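Local coordinates for protein cryptochrome DASH, chloroplastic/mitochondrial (Arabidopsis thaliana, PDB 2J4D) that repairs cyclobutane pyrimidine dimers in single-stranded DNA, carrying FAD and a folate light antenna, and may also act as a blue-light photoreceptor, at residues D75-H80 and V150-L155; R154-G159 and T167-I172; F97-L102 and P230-L235. All blocks are in the same frame, centred on the assembly; numbering follows the deposited sequence.

Interaction 1. Residues D75-H80 and V150-L155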
loop_
_atom_site.group_PDB
_atom_site.type_symbol
_atom_site.label_atom_id
_atom_site.label_comp_id
_atom_site.label_asym_id
_atom_site.label_seq_id
_atom_site.Cartn_x
_atom_site.Cartn_y
_atom_site.Cartn_z
ATOM N N ASP A 75 -11.771 10.471 -7.312
ATOM C CA ASP A 75 -11.511 10.489 -8.753
ATOM C C ASP A 75 -12.266 9.367 -9.454
ATOM O O ASP A 75 -12.020 8.194 -9.184
ATOM C CB ASP A 75 -10.005 10.305 -8.968
ATOM C CG ASP A 75 -9.553 10.645 -10.378
ATOM O OD1 ASP A 75 -10.298 10.364 -11.338
ATOM O OD2 ASP A 75 -8.428 11.182 -10.514
ATOM N N PRO A 76 -13.185 9.709 -10.373
ATOM C CA PRO A 76 -13.950 8.678 -11.088
ATOM C C PRO A 76 -13.083 7.641 -11.813
ATOM O O PRO A 76 -13.484 6.488 -11.991
ATOM C CB PRO A 76 -14.824 9.497 -12.049
ATOM C CG PRO A 76 -14.028 10.761 -12.269
ATOM C CD PRO A 76 -13.506 11.056 -10.878
ATOM N N ARG A 77 -11.888 8.042 -12.223
ATOM C CA ARG A 77 -10.995 7.129 -12.924
ATOM C C ARG A 77 -10.517 5.989 -12.016
ATOM O O ARG A 77 -10.132 4.932 -12.497
ATOM C CB ARG A 77 -9.800 7.904 -13.488
ATOM C CG ARG A 77 -10.190 8.845 -14.624
ATOM C CD ARG A 77 -9.116 9.888 -14.922
ATOM N NE ARG A 77 -8.936 10.798 -13.794
ATOM C CZ ARG A 77 -8.534 12.059 -13.903
ATOM N NH1 ARG A 77 -8.265 12.572 -15.097
ATOM N NH2 ARG A 77 -8.418 12.811 -12.818
ATOM N N LEU A 78 -10.562 6.206 -10.703
ATOM C CA LEU A 78 -10.130 5.192 -9.744
ATOM C C LEU A 78 -11.092 3.999 -9.739
ATOM O O LEU A 78 -10.754 2.908 -9.271
ATOM C CB LEU A 78 -10.061 5.809 -8.346
ATOM C CG LEU A 78 -9.395 4.991 -7.241
ATOM C CD1 LEU A 78 -7.929 4.776 -7.589
ATOM C CD2 LEU A 78 -9.523 5.723 -5.910
ATOM N N PHE A 79 -12.288 4.209 -10.274
ATOM C CA PHE A 79 -13.275 3.149 -10.311
ATOM C C PHE A 79 -13.708 2.757 -11.704
ATOM O O PHE A 79 -14.860 2.379 -11.922
ATOM C CB PHE A 79 -14.473 3.538 -9.454
ATOM C CG PHE A 79 -14.129 3.659 -8.009
ATOM C CD1 PHE A 79 -14.050 2.526 -7.211
ATOM C CD2 PHE A 79 -13.790 4.894 -7.465
ATOM C CE1 PHE A 79 -13.629 2.619 -5.887
ATOM C CE2 PHE A 79 -13.367 4.998 -6.142
ATOM C CZ PHE A 79 -13.285 3.858 -5.355
ATOM N N HIS A 80 -12.782 2.870 -12.650
ATOM C CA HIS A 80 -13.046 2.448 -14.013
ATOM C C HIS A 80 -12.392 1.078 -14.127
ATOM O O HIS A 80 -12.657 0.227 -13.288
ATOM C CB HIS A 80 -12.473 3.455 -15.014
ATOM C CG HIS A 80 -13.296 4.700 -15.131
ATOM N ND1 HIS A 80 -12.844 5.842 -15.754
ATOM C CD2 HIS A 80 -14.555 4.976 -14.706
ATOM C CE1 HIS A 80 -13.786 6.769 -15.705
ATOM N NE2 HIS A 80 -14.834 6.267 -15.076
ATOM N N VAL A 150 1.114 11.315 -12.134
ATOM C CA VAL A 150 1.810 12.532 -12.535
ATOM C C VAL A 150 1.019 13.268 -13.610
ATOM O O VAL A 150 1.134 14.486 -13.761
ATOM C CB VAL A 150 3.250 12.231 -13.012
ATOM C CG1 VAL A 150 4.068 11.680 -11.827
ATOM C CG2 VAL A 150 3.234 11.248 -14.162
ATOM N N ASP A 151 0.195 12.538 -14.350
ATOM C CA ASP A 151 -0.618 13.186 -15.365
ATOM C C ASP A 151 -1.676 14.034 -14.650
ATOM O O ASP A 151 -1.985 15.145 -15.066
ATOM C CB ASP A 151 -1.288 12.152 -16.263
ATOM C CG ASP A 151 -1.926 12.785 -17.492
ATOM O OD1 ASP A 151 -1.230 13.552 -18.195
ATOM O OD2 ASP A 151 -3.114 12.514 -17.757
ATOM N N VAL A 152 -2.227 13.512 -13.562
ATOM C CA VAL A 152 -3.215 14.271 -12.811
ATOM C C VAL A 152 -2.554 15.519 -12.213
ATOM O O VAL A 152 -3.166 16.582 -12.166
ATOM C CB VAL A 152 -3.865 13.415 -11.704
ATOM C CG1 VAL A 152 -4.796 14.284 -10.848
ATOM C CG2 VAL A 152 -4.654 12.276 -12.351
ATOM N N GLU A 153 -1.301 15.401 -11.773
ATOM C CA GLU A 153 -0.582 16.558 -11.231
ATOM C C GLU A 153 -0.494 17.630 -12.319
ATOM O O GLU A 153 -0.706 18.822 -12.065
ATOM C CB GLU A 153 0.831 16.159 -10.785
ATOM C CG GLU A 153 0.834 15.177 -9.634
ATOM C CD GLU A 153 2.218 14.635 -9.296
ATOM O OE1 GLU A 153 3.186 14.920 -10.041
ATOM O OE2 GLU A 153 2.330 13.916 -8.275
ATOM N N ARG A 154 -0.171 17.194 -13.533
ATOM C CA ARG A 154 -0.066 18.106 -14.665
ATOM C C ARG A 154 -1.413 18.786 -14.932
ATOM O O ARG A 154 -1.480 20.000 -15.100
ATOM C CB ARG A 154 0.362 17.340 -15.921
ATOM C CG ARG A 154 0.294 18.167 -17.218
ATOM C CD ARG A 154 0.614 17.304 -18.444
ATOM N NE ARG A 154 -0.448 16.342 -18.746
ATOM C CZ ARG A 154 -1.552 16.626 -19.429
ATOM N NH1 ARG A 154 -1.749 17.851 -19.895
ATOM N NH2 ARG A 154 -2.464 15.684 -19.643
ATOM N N LEU A 155 -2.485 18.000 -14.965
ATOM C CA LEU A 155 -3.804 18.563 -15.241
ATOM C C LEU A 155 -4.250 19.540 -14.156
ATOM O O LEU A 155 -4.873 20.568 -14.451
ATOM C CB LEU A 155 -4.818 17.435 -15.429
ATOM C CG LEU A 155 -4.521 16.641 -16.713
ATOM C CD1 LEU A 155 -5.241 15.324 -16.682
ATOM C CD2 LEU A 155 -4.934 17.451 -17.950
#
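R77 meets V152 and L155 of helix 147-161 with the end of its side chain alone. From CB the chain leaves with CG anti to its own carbonyl carbon (chi1 -69°), runs extended through CG, and bends at CD, where chi3 of -65° turns the guanidinium back toward D75. NE donates to the syn lone pair of D75 OD1 (2.8 Å), and NH2 to D75 OD2 (2.8 Å), a side-on grip with one nitrogen for each oxygen. CZ and NH2 lie under V152: CG2 of V152 covers the rim of one face of the guanidinium, 3.8 Å from NH2. NH1 comes obliquely to L155, 4.4 Å from CD1, and also forms a salt bridge with E124. D75 and E124 together fix the direction of the guanidinium and would share its positive charge. D75 OD1 additionally accepts the backbone N of R77 (3.0 Å), so the D75 carboxylate takes both the backbone N and the guanidinium of R77. That last bond defines an Asx turn, here leading into the short 3-10 turn 76-78 that follows strand 67-74 of the photolyase alpha/beta domain.

Interaction 2. Residues R154-G159 and T167-I172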
loop_
_atom_site.group_PDB
_atom_site.type_symbol
_atom_site.label_atom_id
_atom_site.label_comp_id
_atom_site.label_asym_id
_atom_site.label_seq_id
_atom_site.Cartn_x
_atom_site.Cartn_y
_atom_site.Cartn_z
ATOM N N ARG A 154 -0.171 17.194 -13.533
ATOM C CA ARG A 154 -0.066 18.106 -14.665
ATOM C C ARG A 154 -1.413 18.786 -14.932
ATOM O O ARG A 154 -1.480 20.000 -15.100
ATOM C CB ARG A 154 0.362 17.340 -15.921
ATOM C CG ARG A 154 0.294 18.167 -17.218
ATOM C CD ARG A 154 0.614 17.304 -18.444
ATOM N NE ARG A 154 -0.448 16.342 -18.746
ATOM C CZ ARG A 154 -1.552 16.626 -19.429
ATOM N NH1 ARG A 154 -1.749 17.851 -19.895
ATOM N NH2 ARG A 154 -2.464 15.684 -19.643
ATOM N N LEU A 155 -2.485 18.000 -14.965
ATOM C CA LEU A 155 -3.804 18.563 -15.241
ATOM C C LEU A 155 -4.250 19.540 -14.156
ATOM O O LEU A 155 -4.873 20.568 -14.451
ATOM C CB LEU A 155 -4.818 17.435 -15.429
ATOM C CG LEU A 155 -4.521 16.641 -16.713
ATOM C CD1 LEU A 155 -5.241 15.324 -16.682
ATOM C CD2 LEU A 155 -4.934 17.451 -17.950
ATOM N N VAL A 156 -3.922 19.238 -12.905
ATOM C CA VAL A 156 -4.278 20.138 -11.811
ATOM C C VAL A 156 -3.454 21.424 -11.916
ATOM O O VAL A 156 -3.973 22.533 -11.757
ATOM C CB VAL A 156 -4.017 19.474 -10.429
ATOM C CG1 VAL A 156 -4.095 20.511 -9.312
ATOM C CG2 VAL A 156 -5.049 18.383 -10.184
ATOM N N ASN A 157 -2.165 21.278 -12.189
ATOM C CA ASN A 157 -1.297 22.440 -12.303
ATOM C C ASN A 157 -1.780 23.360 -13.438
ATOM O O ASN A 157 -1.847 24.578 -13.270
ATOM C CB ASN A 157 0.143 21.991 -12.562
ATOM C CG ASN A 157 1.143 23.093 -12.314
ATOM O OD1 ASN A 157 1.019 23.846 -11.350
ATOM N ND2 ASN A 157 2.147 23.187 -13.170
ATOM N N GLN A 158 -2.131 22.777 -14.581
ATOM C CA GLN A 158 -2.609 23.569 -15.714
ATOM C C GLN A 158 -3.992 24.163 -15.435
ATOM O O GLN A 158 -4.338 25.238 -15.942
ATOM C CB GLN A 158 -2.625 22.712 -16.987
ATOM C CG GLN A 158 -1.220 22.279 -17.404
ATOM C CD GLN A 158 -1.175 21.419 -18.655
ATOM O OE1 GLN A 158 -2.201 20.920 -19.127
ATOM N NE2 GLN A 158 0.028 21.225 -19.191
ATOM N N GLY A 159 -4.779 23.465 -14.623
ATOM C CA GLY A 159 -6.105 23.952 -14.281
ATOM C C GLY A 159 -5.997 25.197 -13.418
ATOM O O GLY A 159 -6.763 26.156 -13.585
ATOM N N THR A 167 -2.402 31.143 -8.113
ATOM C CA THR A 167 -2.464 29.840 -7.403
ATOM C C THR A 167 -1.472 28.779 -7.934
ATOM O O THR A 167 -1.572 28.299 -9.063
ATOM C CB THR A 167 -3.888 29.197 -7.366
ATOM O OG1 THR A 167 -4.798 30.037 -6.632
ATOM C CG2 THR A 167 -3.844 27.895 -6.590
ATOM N N LYS A 168 -0.482 28.313 -7.160
ATOM C CA LYS A 168 0.548 27.354 -7.319
ATOM C C LYS A 168 0.356 26.008 -6.668
ATOM O O LYS A 168 -0.051 25.909 -5.514
ATOM C CB LYS A 168 1.825 28.030 -6.819
ATOM C CG LYS A 168 1.686 28.756 -5.463
ATOM C CD LYS A 168 2.072 30.237 -5.588
ATOM C CE LYS A 168 1.665 31.064 -4.357
ATOM N NZ LYS A 168 2.683 31.101 -3.260
ATOM N N LEU A 169 0.658 24.973 -7.442
ATOM C CA LEU A 169 0.602 23.614 -6.937
ATOM C C LEU A 169 1.992 23.312 -6.373
ATOM O O LEU A 169 2.988 23.385 -7.091
ATOM C CB LEU A 169 0.278 22.612 -8.053
ATOM C CG LEU A 169 0.308 21.129 -7.646
ATOM C CD1 LEU A 169 -0.752 20.860 -6.588
ATOM C CD2 LEU A 169 0.063 20.246 -8.860
ATOM N N GLU A 170 2.055 22.984 -5.089
ATOM C CA GLU A 170 3.320 22.675 -4.424
ATOM C C GLU A 170 3.331 21.191 -4.084
ATOM O O GLU A 170 2.607 20.776 -3.182
ATOM C CB GLU A 170 3.439 23.462 -3.118
ATOM C CG GLU A 170 3.451 24.971 -3.262
ATOM C CD GLU A 170 4.699 25.475 -3.953
ATOM O OE1 GLU A 170 5.714 24.739 -3.956
ATOM O OE2 GLU A 170 4.668 26.608 -4.479
ATOM N N LEU A 171 4.145 20.412 -4.791
ATOM C CA LEU A 171 4.231 18.966 -4.560
ATOM C C LEU A 171 5.398 18.671 -3.624
ATOM O O LEU A 171 6.521 19.106 -3.856
ATOM C CB LEU A 171 4.393 18.236 -5.901
ATOM C CG LEU A 171 3.203 18.477 -6.849
ATOM C CD1 LEU A 171 3.497 17.967 -8.237
ATOM C CD2 LEU A 171 1.964 17.799 -6.280
ATOM N N ILE A 172 5.123 17.926 -2.560
ATOM C CA ILE A 172 6.131 17.616 -1.560
ATOM C C ILE A 172 6.533 16.147 -1.592
ATOM O O ILE A 172 5.674 15.268 -1.641
ATOM C CB ILE A 172 5.579 17.928 -0.154
ATOM C CG1 ILE A 172 4.960 19.329 -0.136
ATOM C CG2 ILE A 172 6.671 17.778 0.890
ATOM C CD1 ILE A 172 5.907 20.426 -0.556
HETATM O O HOH W 1 1.863 25.826 -9.861
#
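The carboxamide of N157 meets L169 through one corner: OD1 lies 3.6 Å from L169 CB, and the same oxygen receives a short hydrogen bond of 2.6 Å from a water. That water in turn accepts from L169 N at 2.8 Å. It joins N157 OD1 and L169 N, which are 4.1 Å apart, at an angle of 97° at the water oxygen. The other flat group of the helix segment, the R154 guanidinium, plays no part in meeting the strand: L155 CG lies over one of its faces, Q158 NE2 is at its edge and in its plane, and it forms a salt bridge with D151.

The apolar half of the contact is the isopropyl end of L169. CG stands anti to the backbone N (chi1 175°), which sends it toward the helix, and chi2 turns CD2 onto it, 4.2 Å from V156 CG1 and 4.1 Å from N157 CB. The V156 and L169 side chains cross at about a right angle, while L160 of the same helix and V139 of the adjacent strand also touch L169. L169 and L171 both point their CB toward the helix, whereas K168 and E170 point away, the alternation expected of a strand packed under a helix. This helix and strand are the second half of the beta-alpha-beta unit 138-142, 147-161, 168-172.

The backbones of K168 and E170 bond to strand 138-142, and between them L169 N donates to the water. Strand 168-172 is outermost in the sheet, so the chemistry implies an apolar seam beneath the helix with a water-mediated polar border, where the water takes the amide N-H of L169 and passes the link on to N157 OD1.

Interaction 3. Residues F97-L102 and P230-L235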
loop_
_atom_site.group_PDB
_atom_site.type_symbol
_atom_site.label_atom_id
_atom_site.label_comp_id
_atom_site.label_asym_id
_atom_site.label_seq_id
_atom_site.Cartn_x
_atom_site.Cartn_y
_atom_site.Cartn_z
ATOM N N PHE A 97 -11.917 -0.454 2.235
ATOM C CA PHE A 97 -10.830 -0.012 3.107
ATOM C C PHE A 97 -10.624 1.501 2.918
ATOM O O PHE A 97 -10.433 2.237 3.891
ATOM C CB PHE A 97 -9.552 -0.789 2.763
ATOM C CG PHE A 97 -8.408 -0.551 3.717
ATOM C CD1 PHE A 97 -8.279 -1.314 4.886
ATOM C CD2 PHE A 97 -7.436 0.400 3.428
ATOM C CE1 PHE A 97 -7.193 -1.136 5.747
ATOM C CE2 PHE A 97 -6.334 0.595 4.287
ATOM C CZ PHE A 97 -6.211 -0.176 5.446
ATOM N N LEU A 98 -10.677 1.972 1.671
ATOM C CA LEU A 98 -10.524 3.406 1.408
ATOM C C LEU A 98 -11.587 4.224 2.144
ATOM O O LEU A 98 -11.271 5.246 2.752
ATOM C CB LEU A 98 -10.618 3.712 -0.100
ATOM C CG LEU A 98 -10.849 5.189 -0.481
ATOM C CD1 LEU A 98 -9.696 6.049 0.021
ATOM C CD2 LEU A 98 -10.962 5.329 -2.001
ATOM N N MET A 99 -12.846 3.788 2.097
ATOM C CA MET A 99 -13.900 4.544 2.776
ATOM C C MET A 99 -13.611 4.652 4.272
ATOM O O MET A 99 -13.779 5.719 4.863
ATOM C CB MET A 99 -15.285 3.909 2.550
ATOM C CG MET A 99 -15.715 3.843 1.078
ATOM S SD MET A 99 -15.493 5.419 0.178
ATOM C CE MET A 99 -14.801 4.861 -1.342
ATOM N N GLU A 100 -13.185 3.555 4.891
ATOM C CA GLU A 100 -12.861 3.600 6.313
ATOM C C GLU A 100 -11.717 4.590 6.548
ATOM O O GLU A 100 -11.723 5.316 7.542
ATOM C CB GLU A 100 -12.493 2.202 6.832
ATOM C CG GLU A 100 -13.663 1.223 6.733
ATOM C CD GLU A 100 -13.367 -0.153 7.303
ATOM O OE1 GLU A 100 -12.326 -0.747 6.955
ATOM O OE2 GLU A 100 -14.195 -0.650 8.094
ATOM N N CYS A 101 -10.747 4.630 5.630
ATOM C CA CYS A 101 -9.620 5.566 5.752
ATOM C C CYS A 101 -10.106 7.013 5.735
ATOM O O CYS A 101 -9.625 7.849 6.500
ATOM C CB CYS A 101 -8.622 5.388 4.602
ATOM S SG CYS A 101 -7.656 3.859 4.645
ATOM N N LEU A 102 -11.047 7.307 4.843
ATOM C CA LEU A 102 -11.579 8.663 4.727
ATOM C C LEU A 102 -12.373 9.059 5.967
ATOM O O LEU A 102 -12.235 10.174 6.454
ATOM C CB LEU A 102 -12.452 8.787 3.476
ATOM C CG LEU A 102 -11.700 8.569 2.154
ATOM C CD1 LEU A 102 -12.691 8.659 0.997
ATOM C CD2 LEU A 102 -10.585 9.615 1.985
ATOM N N PRO A 230 -18.489 9.078 0.193
ATOM C CA PRO A 230 -19.282 8.349 -0.794
ATOM C C PRO A 230 -19.492 6.900 -0.391
ATOM O O PRO A 230 -18.799 6.375 0.481
ATOM C CB PRO A 230 -18.448 8.482 -2.062
ATOM C CG PRO A 230 -17.051 8.400 -1.522
ATOM C CD PRO A 230 -17.121 9.317 -0.302
ATOM N N THR A 231 -20.477 6.268 -1.007
ATOM C CA THR A 231 -20.758 4.873 -0.734
ATOM C C THR A 231 -20.279 4.138 -1.967
ATOM O O THR A 231 -20.341 4.673 -3.076
ATOM C CB THR A 231 -22.270 4.608 -0.563
ATOM O OG1 THR A 231 -22.943 4.815 -1.815
ATOM C CG2 THR A 231 -22.855 5.532 0.490
ATOM N N LEU A 232 -19.796 2.919 -1.786
ATOM C CA LEU A 232 -19.322 2.151 -2.914
ATOM C C LEU A 232 -20.411 2.028 -3.970
ATOM O O LEU A 232 -20.134 2.102 -5.168
ATOM C CB LEU A 232 -18.867 0.765 -2.459
ATOM C CG LEU A 232 -17.625 0.782 -1.567
ATOM C CD1 LEU A 232 -17.182 -0.654 -1.278
ATOM C CD2 LEU A 232 -16.507 1.554 -2.255
ATOM N N GLU A 233 -21.654 1.859 -3.524
ATOM C CA GLU A 233 -22.769 1.729 -4.453
ATOM C C GLU A 233 -22.928 2.952 -5.354
ATOM O O GLU A 233 -23.193 2.810 -6.546
ATOM C CB GLU A 233 -24.060 1.444 -3.684
ATOM C CG GLU A 233 -24.066 0.056 -3.045
ATOM C CD GLU A 233 -25.252 -0.166 -2.123
ATOM O OE1 GLU A 233 -25.371 0.573 -1.120
ATOM O OE2 GLU A 233 -26.060 -1.078 -2.404
ATOM N N LYS A 234 -22.775 4.149 -4.794
ATOM C CA LYS A 234 -22.876 5.367 -5.596
ATOM C C LYS A 234 -21.769 5.354 -6.645
ATOM O O LYS A 234 -21.921 5.919 -7.731
ATOM C CB LYS A 234 -22.688 6.619 -4.734
ATOM C CG LYS A 234 -23.837 6.976 -3.814
ATOM C CD LYS A 234 -23.524 8.279 -3.062
ATOM C CE LYS A 234 -23.364 8.051 -1.560
ATOM N NZ LYS A 234 -22.829 9.242 -0.833
ATOM N N LEU A 235 -20.653 4.716 -6.298
ATOM C CA LEU A 235 -19.495 4.625 -7.178
ATOM C C LEU A 235 -19.586 3.504 -8.184
ATOM O O LEU A 235 -18.704 3.355 -9.028
ATOM C CB LEU A 235 -18.231 4.446 -6.348
ATOM C CG LEU A 235 -18.063 5.591 -5.361
ATOM C CD1 LEU A 235 -16.829 5.374 -4.497
ATOM C CD2 LEU A 235 -17.979 6.882 -6.146
#
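Helix 92-111 of the Rossmann-like alpha/beta domain is met here, through M99, by P230, L232 and L235 of the long connection between helix 194-204 and strand 245-248. The contact is plain packing and lies away from the flavin and folate sites. A single side chain carries it on the helix side. M99 leaves with CG anti to its own carbonyl carbon, and bends at chi2 (-48°) and chi3 fold the thioether over the loop, so that three atoms in succession find partners.

CG of M99 stands 4.1 Å from L232 CD2. SD lies over P230, 3.8 Å from the ring carbon CG and 3.5 Å from the carbonyl O. That oxygen lies on the extension of neither C-S bond of M99, the angles CE-SD-O and CG-SD-O being 123° and 95°; the geometry therefore supports van der Waals contact rather than a directed sulfur-oxygen interaction. M99 runs obliquely across both the proline ring and the leucine side chain.

Two internal bonds close the turn of the loop. T231 OG1 accepts K234 N at 3.1 Å, an ST motif, and T231 O accepts L235 N at 3.2 Å. This turn places L232 and L235 together on the methionine, while the CB of T231 points away from the helix. Behind the contact lies strand 67-74: L74 touches both P230 and L235, and Y72 touches L98 and L102 from the helix, so loop and helix pack on alternate residues of one strand.

At the tip the CE methyl of M99 rests against two leucine methyls that lie on one side of it, 3.8 Å from L232 CD2 and 3.8 Å from L235 CD1, the latter approached tip to tip.

How the interactions relate
Interactions 1 and 2 share helix 147-161, of the crossover from strand 138-142 to strand 168-172, with R154 and L155 in common and centres 13 Å apart; E153 O lies 3.6 Å from L169 CD2, so the segments touch through E153. Interaction 3 uses helix 92-111, which follows strand 67-74 in the same alpha/beta domain, and 230-235, later in the chain. Centred 17 Å from interaction 1, it touches it where F79 CE2 reaches L235 CD1 at 3.9 Å. Interactions 2 and 3, 26 Å between centres, do not touch. Interaction 2 is nested within the loop closed by interaction 3, whereas the segments of interactions 1 and 3 alternate. Loop 75-80 thus bridges helix 147-161 and connection 230-235, knitting sequence-remote parts together.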